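Local structure of putative sugar binding protein (Bacteroides vulgatus ATCC 8482, 3KEZ) at residues 62-67 with 282-287; 272-277 with 326-331; 276-281 with 313-318. The protein probably binds sugars or other nutrients at the outer membrane, as a calcium-binding member of the SusD family. One frame throughout, in Å; residues are numbered along the deposited sequence.

Contact 1: residues 62-67 with 282-287; sequences KRTGNY and DDMCIT
The carboxylate of Asp-283 and the guanidinium of Arg-63 are the flat groups where residues 62-67 meet residues 282-287. Their planes stand 63° apart and do not stack. At the in-plane edge of the guanidinium sits water 1, which accepts from Arg-63 NH1 and donates to Asp-283 OD2 at 2.7 Å. The carboxylate takes two backbone N-H groups on the syn side of its oxygens. Arg-63 N gives a short bond to Asp-283 OD2, 2.6 Å, and Thr-64 N binds Asp-283 OD1 at 2.9 Å. Both are moderately bent. The hydroxyl Thr-64 OG1 donates to Asp-283 OD1 from the anti side, 33° out of the carboxylate plane, also at 2.9 Å.

Asp-283 OD1 thus has two protein donors, and OD2 has Arg-63 N and water 1. Together they fix the rotation of the buried carboxylate. Asp-283 CG lies anti to its backbone N (chi1 -157°), and this swings the carboxylate across to the turn. The positive groups nearby probably favour its charged form.

Lys-62 runs past Asp-283 in the opposite direction. Lys-62 CB lies 3.3 Å from Asp-283 OD2. Farther along, Lys-62 CE comes to 3.1 Å from Asp-282 O, while NZ donates to Tyr-281 O. Arg-63 NE forms a salt bridge with Glu-270, and Arg-63 also makes a cation-pi contact with Tyr-281. Thr-64 CG2 packs 4.1 Å from SE of selenomethionine Met-284.

Lys-62 to Gly-65 form a type I beta turn, closed by Gly-65 N to Lys-62 O. Here an aspartate just before strand 284-286, the antiparallel partner of strand 55-57, binds the two central N-H groups of the turn leading into helix 65-68. The bonds join two parts of the SusD-family fold that are far apart in sequence, away from the calcium site.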
loop_
_atom_site.group_PDB
_atom_site.type_symbol
_atom_site.label_atom_id
_atom_site.label_comp_id
_atom_site.label_asym_id
_atom_site.label_seq_id
_atom_site.Cartn_x
_atom_site.Cartn_y
_atom_site.Cartn_z
ATOM N N LYS A 62 -13.567 2.297 -17.747
ATOM C CA LYS A 62 -13.587 1.697 -16.402
ATOM C C LYS A 62 -13.191 2.683 -15.298
ATOM O O LYS A 62 -12.561 3.702 -15.549
ATOM C CB LYS A 62 -12.665 0.479 -16.391
ATOM C CG LYS A 62 -13.091 -0.623 -17.365
ATOM C CD LYS A 62 -14.510 -1.111 -17.099
ATOM C CE LYS A 62 -14.866 -2.289 -17.976
ATOM N NZ LYS A 62 -16.106 -2.909 -17.473
ATOM N N ARG A 63 -13.523 2.392 -14.053
ATOM C CA ARG A 63 -13.097 3.317 -12.980
ATOM C C ARG A 63 -11.587 3.586 -12.999
ATOM O O ARG A 63 -11.177 4.662 -12.630
ATOM C CB ARG A 63 -13.465 2.809 -11.595
ATOM C CG ARG A 63 -14.823 3.266 -11.122
ATOM C CD ARG A 63 -15.885 2.283 -11.384
ATOM N NE ARG A 63 -17.180 2.724 -10.887
ATOM C CZ ARG A 63 -18.345 2.401 -11.453
ATOM N NH1 ARG A 63 -18.402 1.573 -12.497
ATOM N NH2 ARG A 63 -19.461 2.865 -10.943
ATOM N N THR A 64 -10.787 2.589 -13.379
ATOM C CA THR A 64 -9.302 2.697 -13.420
ATOM C C THR A 64 -8.743 3.276 -14.715
ATOM O O THR A 64 -7.517 3.524 -14.837
ATOM C CB THR A 64 -8.652 1.354 -13.179
ATOM O OG1 THR A 64 -9.204 0.368 -14.074
ATOM C CG2 THR A 64 -8.884 0.935 -11.746
ATOM N N GLY A 65 -9.640 3.535 -15.664
ATOM C CA GLY A 65 -9.253 3.905 -17.020
ATOM C C GLY A 65 -8.359 5.132 -17.058
ATOM O O GLY A 65 -7.260 5.068 -17.611
ATOM N N ASN A 66 -8.801 6.229 -16.418
ATOM C CA ASN A 66 -8.058 7.498 -16.462
ATOM C C ASN A 66 -6.696 7.423 -15.718
ATOM O O ASN A 66 -5.723 8.084 -16.118
ATOM C CB ASN A 66 -8.875 8.632 -15.910
ATOM C CG ASN A 66 -9.958 9.101 -16.867
ATOM O OD1 ASN A 66 -9.860 8.977 -18.097
ATOM N ND2 ASN A 66 -11.009 9.630 -16.295
ATOM N N TYR A 67 -6.615 6.580 -14.693
ATOM C CA TYR A 67 -5.309 6.307 -14.036
ATOM C C TYR A 67 -4.362 5.525 -14.953
ATOM O O TYR A 67 -3.213 5.915 -15.123
ATOM C CB TYR A 67 -5.498 5.541 -12.728
ATOM C CG TYR A 67 -6.365 6.293 -11.758
ATOM C CD1 TYR A 67 -7.764 6.222 -11.822
ATOM C CD2 TYR A 67 -5.797 7.137 -10.813
ATOM C CE1 TYR A 67 -8.564 6.931 -10.895
ATOM C CE2 TYR A 67 -6.578 7.840 -9.910
ATOM C CZ TYR A 67 -7.950 7.734 -9.957
ATOM O OH TYR A 67 -8.677 8.472 -9.054
ATOM N N ASP A 282 -15.713 -5.613 -13.580
ATOM C CA ASP A 282 -14.797 -6.016 -14.676
ATOM C C ASP A 282 -13.808 -4.885 -14.992
ATOM O O ASP A 282 -13.648 -4.479 -16.152
ATOM C CB ASP A 282 -15.568 -6.385 -15.942
ATOM C CG ASP A 282 -16.729 -7.344 -15.676
ATOM O OD1 ASP A 282 -17.777 -6.859 -15.234
ATOM O OD2 ASP A 282 -16.599 -8.561 -15.937
ATOM N N ASP A 283 -13.194 -4.344 -13.959
ATOM C CA ASP A 283 -12.633 -3.001 -14.076
ATOM C C ASP A 283 -11.135 -3.045 -14.351
ATOM O O ASP A 283 -10.635 -2.337 -15.223
ATOM C CB ASP A 283 -12.927 -2.198 -12.823
ATOM C CG ASP A 283 -12.889 -0.716 -13.073
ATOM O OD1 ASP A 283 -11.787 -0.139 -12.939
ATOM O OD2 ASP A 283 -13.952 -0.151 -13.450
HETATM N N MSE A 284 -10.420 -3.875 -13.604
HETATM C CA MSE A 284 -8.973 -3.955 -13.763
HETATM C C MSE A 284 -8.524 -5.418 -13.789
HETATM O O MSE A 284 -9.033 -6.243 -13.017
HETATM C CB MSE A 284 -8.280 -3.150 -12.667
HETATM C CG MSE A 284 -8.622 -3.591 -11.257
HETATM SE SE MSE A 284 -7.889 -2.505 -9.799
HETATM C CE MSE A 284 -6.097 -3.164 -9.724
ATOM N N CYS A 285 -7.615 -5.747 -14.721
ATOM C CA CYS A 285 -7.146 -7.132 -14.904
ATOM C C CYS A 285 -5.615 -7.159 -15.033
ATOM O O CYS A 285 -4.962 -6.100 -15.098
ATOM C CB CYS A 285 -7.764 -7.722 -16.162
ATOM S SG CYS A 285 -7.312 -6.817 -17.658
ATOM N N ILE A 286 -5.039 -8.358 -15.083
ATOM C CA ILE A 286 -3.598 -8.464 -15.311
ATOM C C ILE A 286 -3.294 -8.188 -16.785
ATOM O O ILE A 286 -4.132 -8.408 -17.643
ATOM C CB ILE A 286 -3.014 -9.820 -14.913
ATOM C CG1 ILE A 286 -3.514 -10.938 -15.817
ATOM C CG2 ILE A 286 -3.239 -10.118 -13.417
ATOM C CD1 ILE A 286 -2.986 -12.318 -15.431
ATOM N N THR A 287 -2.098 -7.672 -17.070
ATOM C CA THR A 287 -1.634 -7.534 -18.442
ATOM C C THR A 287 -1.184 -8.907 -18.983
ATOM O O THR A 287 -0.889 -9.827 -18.208
ATOM C CB THR A 287 -0.478 -6.546 -18.540
ATOM O OG1 THR A 287 0.526 -6.958 -17.608
ATOM C CG2 THR A 287 -0.967 -5.071 -18.200
HETATM O O HOH W 1 -16.563 0.073 -14.055
#

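Contact 2: residues 272-277 with 326-331; sequences MGYLNS and NITDAN. With CA (calcium ion), chain C.
Ile-327 points its side chain at the short helix 272-275. Ile-327 CB lies 3.7 Å from Gly-273 O. CG1 sits between the backbone N and the carbonyl carbon (chi1 54°), near Gly-273 O and the Tyr-274 ring. The tip, Ile-327 CD1, reaches 3.5 Å from Ser-277 OG and 3.9 Å from Tyr-274 CD1. That hydroxyl accepts from Asn-279 N. The isoleucine crosses the tyrosine at about a right angle and approaches its ring obliquely.

Thr-328 OG1 comes to the same ring corner, 3.1 Å from Tyr-274 CD1, again obliquely. This hydroxyl donates to Asn-326 OD1. The same amide oxygen accepts from Thr-328 N in a nearly straight bond (167°), which makes an Asx turn. Asn-326 OD1 itself lies at the ring edge.

The backbones meet closely at Gly-273, whose CA makes a C-H...O contact: Gly-273 CA lies 3.3 Å from Ile-327 O. Water 2 links the segments: it accepts from Gly-273 N and donates to Thr-328 O and to Ala-330 O.

Beyond the turn the loop binds calcium through Asp-329 O (2.4 Å) and Asn-331 OD1 (2.5 Å). Water 3, Asn-261 O, Gln-322 and Glu-325 are further ligands. Asn-331 ND2 is held by Glu-258.

The loop 326-331 lies between strand 313-316 and strand 332-336 in the chain. This calcium loop packs on helix 272-275, which in turn packs on helix 43-50, where Met-272 and Leu-275 touch Tyr-46.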
loop_
_atom_site.group_PDB
_atom_site.type_symbol
_atom_site.label_atom_id
_atom_site.label_comp_id
_atom_site.label_asym_id
_atom_site.label_seq_id
_atom_site.Cartn_x
_atom_site.Cartn_y
_atom_site.Cartn_z
HETATM N N MSE A 272 -12.134 -2.784 -3.976
HETATM C CA MSE A 272 -11.248 -3.734 -4.695
HETATM C C MSE A 272 -11.947 -5.047 -4.997
HETATM O O MSE A 272 -11.758 -5.627 -6.080
HETATM C CB MSE A 272 -9.944 -3.971 -3.924
HETATM C CG MSE A 272 -9.068 -2.721 -3.763
HETATM SE SE MSE A 272 -8.448 -2.146 -5.473
HETATM C CE MSE A 272 -7.002 -3.449 -5.796
ATOM N N GLY A 273 -12.774 -5.502 -4.048
ATOM C CA GLY A 273 -13.506 -6.741 -4.189
ATOM C C GLY A 273 -14.414 -6.729 -5.399
ATOM O O GLY A 273 -14.550 -7.743 -6.082
ATOM N N TYR A 274 -15.048 -5.585 -5.656
ATOM C CA TYR A 274 -15.923 -5.454 -6.825
ATOM C C TYR A 274 -15.149 -5.056 -8.097
ATOM O O TYR A 274 -15.547 -5.423 -9.198
ATOM C CB TYR A 274 -17.027 -4.448 -6.543
ATOM C CG TYR A 274 -18.358 -4.756 -7.180
ATOM C CD1 TYR A 274 -19.204 -5.734 -6.660
ATOM C CD2 TYR A 274 -18.789 -4.037 -8.287
ATOM C CE1 TYR A 274 -20.456 -5.997 -7.259
ATOM C CE2 TYR A 274 -20.020 -4.300 -8.880
ATOM C CZ TYR A 274 -20.845 -5.264 -8.360
ATOM O OH TYR A 274 -22.050 -5.474 -8.970
ATOM N N LEU A 275 -14.048 -4.315 -7.975
ATOM C CA LEU A 275 -13.323 -3.909 -9.199
ATOM C C LEU A 275 -12.560 -5.089 -9.812
ATOM O O LEU A 275 -12.448 -5.200 -11.037
ATOM C CB LEU A 275 -12.366 -2.746 -8.932
ATOM C CG LEU A 275 -13.001 -1.425 -8.465
ATOM C CD1 LEU A 275 -11.905 -0.486 -7.975
ATOM C CD2 LEU A 275 -13.821 -0.815 -9.577
ATOM N N ASN A 276 -12.103 -6.010 -8.963
ATOM C CA ASN A 276 -11.194 -7.078 -9.417
ATOM C C ASN A 276 -11.926 -8.376 -9.614
ATOM O O ASN A 276 -11.520 -9.388 -9.078
ATOM C CB ASN A 276 -10.059 -7.256 -8.380
ATOM C CG ASN A 276 -9.028 -6.123 -8.442
ATOM O OD1 ASN A 276 -7.990 -6.268 -9.104
ATOM N ND2 ASN A 276 -9.314 -4.986 -7.757
ATOM N N SER A 277 -13.047 -8.341 -10.336
ATOM C CA SER A 277 -13.886 -9.529 -10.484
ATOM C C SER A 277 -14.779 -9.389 -11.691
ATOM O O SER A 277 -15.293 -8.311 -11.969
ATOM C CB SER A 277 -14.783 -9.764 -9.251
ATOM O OG SER A 277 -15.836 -10.682 -9.544
ATOM N N ASN A 326 -20.868 -10.591 0.227
ATOM C CA ASN A 326 -20.726 -10.271 -1.189
ATOM C C ASN A 326 -19.241 -9.935 -1.458
ATOM O O ASN A 326 -18.530 -9.535 -0.553
ATOM C CB ASN A 326 -21.619 -9.061 -1.513
ATOM C CG ASN A 326 -21.720 -8.775 -2.998
ATOM O OD1 ASN A 326 -20.902 -8.032 -3.566
ATOM N ND2 ASN A 326 -22.758 -9.323 -3.631
ATOM N N ILE A 327 -18.778 -10.095 -2.688
ATOM C CA ILE A 327 -17.401 -9.658 -3.034
ATOM C C ILE A 327 -17.183 -8.172 -2.705
ATOM O O ILE A 327 -16.059 -7.738 -2.437
ATOM C CB ILE A 327 -17.045 -9.908 -4.506
ATOM C CG1 ILE A 327 -18.075 -9.275 -5.460
ATOM C CG2 ILE A 327 -16.887 -11.413 -4.763
ATOM C CD1 ILE A 327 -17.650 -9.278 -6.922
ATOM N N THR A 328 -18.246 -7.376 -2.741
ATOM C CA THR A 328 -18.128 -5.984 -2.375
ATOM C C THR A 328 -17.438 -5.752 -1.015
ATOM O O THR A 328 -16.714 -4.768 -0.832
ATOM C CB THR A 328 -19.512 -5.319 -2.349
ATOM O OG1 THR A 328 -20.041 -5.292 -3.680
ATOM C CG2 THR A 328 -19.410 -3.931 -1.820
ATOM N N ASP A 329 -17.658 -6.659 -0.067
ATOM C CA ASP A 329 -17.218 -6.446 1.288
ATOM C C ASP A 329 -15.972 -7.235 1.650
ATOM O O ASP A 329 -15.649 -7.368 2.837
ATOM C CB ASP A 329 -18.374 -6.727 2.227
ATOM C CG ASP A 329 -19.537 -5.811 1.960
ATOM O OD1 ASP A 329 -19.269 -4.606 1.734
ATOM O OD2 ASP A 329 -20.693 -6.289 1.929
ATOM N N ALA A 330 -15.217 -7.672 0.634
ATOM C CA ALA A 330 -13.923 -8.295 0.859
ATOM C C ALA A 330 -13.036 -7.331 1.613
ATOM O O ALA A 330 -13.004 -6.113 1.315
ATOM C CB ALA A 330 -13.269 -8.697 -0.458
ATOM N N ASN A 331 -12.319 -7.885 2.588
ATOM C CA ASN A 331 -11.302 -7.164 3.336
ATOM C C ASN A 331 -10.108 -6.890 2.447
ATOM O O ASN A 331 -9.913 -7.570 1.441
ATOM C CB ASN A 331 -10.859 -7.974 4.573
ATOM C CG ASN A 331 -11.985 -8.126 5.639
ATOM O OD1 ASN A 331 -13.062 -7.556 5.489
ATOM N ND2 ASN A 331 -11.711 -8.887 6.724
HETATM CA CA CA C . -15.240 -8.610 4.804
HETATM O O HOH W 2 -13.609 -5.179 -1.193
HETATM O O HOH W 3 -15.371 -9.654 7.176
#

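Contact 3: residues 276-281 with 313-318; sequences NSYNGY and YAYVNK
Residues 276-281 leave helix 272-275 and make a type I turn, Ser-277 to Gly-280, beside strand 313-316, with Asn-276 CA 5.7 Å from Tyr-315 CA. No direct hydrogen bond crosses; ring packing and the bridging waters 4 and 6 join the two sides.

Tyr-315 carries the packing. Its CG lies anti to the carbonyl carbon (chi1 -66°), which lays the ring against the backbone of the turn. One face receives that backbone: Ser-277 C and Tyr-278 N both stand over the ring centre. Tyr-315 CB touches Asn-276 O at 3.7 Å. At the far side of the ring, Tyr-315 CE2 meets Tyr-278 CB, also at 3.7 Å. The two tyrosines cross at a slant. Tyr-278 CG sits between its backbone N and carbonyl carbon (chi1 59°), and this brings the edge of its ring to Tyr-315 CD2, which lies near the ring plane. They are not stacked in parallel.

Ser-277 OG accepts from Asn-279 N at 2.8 Å, an ST turn within the beta turn.

Water 4 accepts from Val-316 N and donates to Asn-276 OD1 at 2.6 Å. The other end of this amide is held too, since Asn-276 ND2 donates to Met-272 O. Water 6 donates to Asn-276 O and to Asn-317 OD1, each at 2.8 Å. Water 5 lies near Asn-276 O and Val-316 O. Asn-276 CB rests 3.7 Å from Val-316 O.

Strand 313-316 pairs antiparallel with strand 306-309, and Tyr-278 reaches over to Ser-307 and Asp-309 of that partner. Ala-314 and Val-316 touch Ile-286 of strand 284-286. The turn thus sits against the 306-309/313-316 hairpin, in the connection between helix 272-275 and strand 284-286.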
loop_
_atom_site.group_PDB
_atom_site.type_symbol
_atom_site.label_atom_id
_atom_site.label_comp_id
_atom_site.label_asym_id
_atom_site.label_seq_id
_atom_site.Cartn_x
_atom_site.Cartn_y
_atom_site.Cartn_z
ATOM N N ASN A 276 -12.103 -6.010 -8.963
ATOM C CA ASN A 276 -11.194 -7.078 -9.417
ATOM C C ASN A 276 -11.926 -8.376 -9.614
ATOM O O ASN A 276 -11.520 -9.388 -9.078
ATOM C CB ASN A 276 -10.059 -7.256 -8.380
ATOM C CG ASN A 276 -9.028 -6.123 -8.442
ATOM O OD1 ASN A 276 -7.990 -6.268 -9.104
ATOM N ND2 ASN A 276 -9.314 -4.986 -7.757
ATOM N N SER A 277 -13.047 -8.341 -10.336
ATOM C CA SER A 277 -13.886 -9.529 -10.484
ATOM C C SER A 277 -14.779 -9.389 -11.691
ATOM O O SER A 277 -15.293 -8.311 -11.969
ATOM C CB SER A 277 -14.783 -9.764 -9.251
ATOM O OG SER A 277 -15.836 -10.682 -9.544
ATOM N N TYR A 278 -14.987 -10.496 -12.398
ATOM C CA TYR A 278 -15.867 -10.452 -13.553
ATOM C C TYR A 278 -17.327 -10.577 -13.097
ATOM O O TYR A 278 -18.243 -10.455 -13.919
ATOM C CB TYR A 278 -15.477 -11.486 -14.627
ATOM C CG TYR A 278 -15.484 -12.917 -14.190
ATOM C CD1 TYR A 278 -16.685 -13.605 -14.013
ATOM C CD2 TYR A 278 -14.305 -13.585 -13.971
ATOM C CE1 TYR A 278 -16.694 -14.927 -13.619
ATOM C CE2 TYR A 278 -14.292 -14.905 -13.586
ATOM C CZ TYR A 278 -15.485 -15.564 -13.403
ATOM O OH TYR A 278 -15.478 -16.865 -13.023
ATOM N N ASN A 279 -17.529 -10.832 -11.795
ATOM C CA ASN A 279 -18.842 -10.698 -11.142
ATOM C C ASN A 279 -19.049 -9.333 -10.479
ATOM O O ASN A 279 -20.056 -9.117 -9.828
ATOM C CB ASN A 279 -19.051 -11.832 -10.124
ATOM C CG ASN A 279 -19.126 -13.177 -10.795
ATOM O OD1 ASN A 279 -19.724 -13.299 -11.845
ATOM N ND2 ASN A 279 -18.466 -14.178 -10.231
ATOM N N GLY A 280 -18.140 -8.394 -10.708
ATOM C CA GLY A 280 -18.237 -7.043 -10.142
ATOM C C GLY A 280 -18.307 -6.031 -11.279
ATOM O O GLY A 280 -19.227 -6.105 -12.096
ATOM N N TYR A 281 -17.336 -5.115 -11.361
ATOM C CA TYR A 281 -17.310 -4.107 -12.440
ATOM C C TYR A 281 -16.359 -4.448 -13.612
ATOM O O TYR A 281 -16.232 -3.659 -14.552
ATOM C CB TYR A 281 -16.961 -2.704 -11.891
ATOM C CG TYR A 281 -18.121 -1.903 -11.330
ATOM C CD1 TYR A 281 -19.385 -1.909 -11.937
ATOM C CD2 TYR A 281 -17.946 -1.101 -10.208
ATOM C CE1 TYR A 281 -20.462 -1.172 -11.399
ATOM C CE2 TYR A 281 -19.009 -0.357 -9.680
ATOM C CZ TYR A 281 -20.254 -0.399 -10.277
ATOM O OH TYR A 281 -21.280 0.338 -9.736
ATOM N N TYR A 313 -10.045 -12.424 -20.051
ATOM C CA TYR A 313 -9.344 -11.654 -19.046
ATOM C C TYR A 313 -9.061 -12.514 -17.820
ATOM O O TYR A 313 -9.777 -13.493 -17.548
ATOM C CB TYR A 313 -10.204 -10.522 -18.533
ATOM C CG TYR A 313 -10.761 -9.630 -19.570
ATOM C CD1 TYR A 313 -9.986 -8.627 -20.120
ATOM C CD2 TYR A 313 -12.077 -9.761 -19.985
ATOM C CE1 TYR A 313 -10.491 -7.801 -21.099
ATOM C CE2 TYR A 313 -12.600 -8.925 -20.957
ATOM C CZ TYR A 313 -11.795 -7.942 -21.501
ATOM O OH TYR A 313 -12.289 -7.081 -22.447
ATOM N N ALA A 314 -8.029 -12.133 -17.078
ATOM C CA ALA A 314 -7.711 -12.762 -15.817
ATOM C C ALA A 314 -7.705 -11.693 -14.740
ATOM O O ALA A 314 -6.939 -10.720 -14.804
ATOM C CB ALA A 314 -6.377 -13.457 -15.883
ATOM N N TYR A 315 -8.561 -11.884 -13.743
ATOM C CA TYR A 315 -8.647 -10.990 -12.602
ATOM C C TYR A 315 -7.827 -11.541 -11.437
ATOM O O TYR A 315 -7.632 -12.751 -11.332
ATOM C CB TYR A 315 -10.117 -10.826 -12.193
ATOM C CG TYR A 315 -10.886 -10.115 -13.272
ATOM C CD1 TYR A 315 -10.956 -8.742 -13.276
ATOM C CD2 TYR A 315 -11.429 -10.808 -14.360
ATOM C CE1 TYR A 315 -11.564 -8.067 -14.287
ATOM C CE2 TYR A 315 -12.071 -10.136 -15.387
ATOM C CZ TYR A 315 -12.140 -8.756 -15.326
ATOM O OH TYR A 315 -12.755 -8.036 -16.286
ATOM N N VAL A 316 -7.337 -10.654 -10.577
ATOM C CA VAL A 316 -6.604 -11.077 -9.398
ATOM C C VAL A 316 -7.604 -11.278 -8.269
ATOM O O VAL A 316 -8.166 -10.337 -7.735
ATOM C CB VAL A 316 -5.524 -10.076 -9.008
ATOM C CG1 VAL A 316 -4.780 -10.525 -7.733
ATOM C CG2 VAL A 316 -4.549 -9.893 -10.195
ATOM N N ASN A 317 -7.812 -12.531 -7.904
ATOM C CA ASN A 317 -8.858 -12.925 -6.964
ATOM C C ASN A 317 -8.339 -12.939 -5.526
ATOM O O ASN A 317 -8.503 -13.935 -4.790
ATOM C CB ASN A 317 -9.386 -14.326 -7.357
ATOM C CG ASN A 317 -10.731 -14.641 -6.736
ATOM O OD1 ASN A 317 -11.566 -13.756 -6.617
ATOM N ND2 ASN A 317 -10.939 -15.898 -6.318
ATOM N N LYS A 318 -7.741 -11.832 -5.108
ATOM C CA LYS A 318 -7.224 -11.705 -3.732
ATOM C C LYS A 318 -8.244 -11.141 -2.763
ATOM O O LYS A 318 -8.108 -11.290 -1.553
ATOM C CB LYS A 318 -5.974 -10.819 -3.700
ATOM C CG LYS A 318 -4.795 -11.439 -4.422
ATOM C CD LYS A 318 -3.552 -10.537 -4.428
ATOM C CE LYS A 318 -2.294 -11.332 -4.747
ATOM N NZ LYS A 318 -1.028 -10.489 -4.720
HETATM O O HOH W 4 -8.163 -7.958 -11.117
HETATM O O HOH W 5 -10.453 -9.981 -6.118
HETATM O O HOH W 6 -11.573 -12.185 -8.977
#

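Overall arrangement
The three contacts lie on the same side of the chain's centre. Contacts 2 and 3 have centres about 8 Å apart, contacts 1 and 3 about 10 Å, and contacts 1 and 2 about 14 Å. Residues 272-287 run through all of them: helix 272-275, the turn, then strand 284-286. Contacts 2 and 3 share Asn-276 and Ser-277. Partners come from before this run (62-67) and after it (313-318, then 326-331). Probable backbone hydrogen bonds tie the contacts together: Asp-283 N to Leu-275 O between contacts 1 and 2, Tyr-281 N to Tyr-274 O between contacts 2 and 3. One short piece of chain thus connects the turn 62-65, the hairpin and the calcium loop.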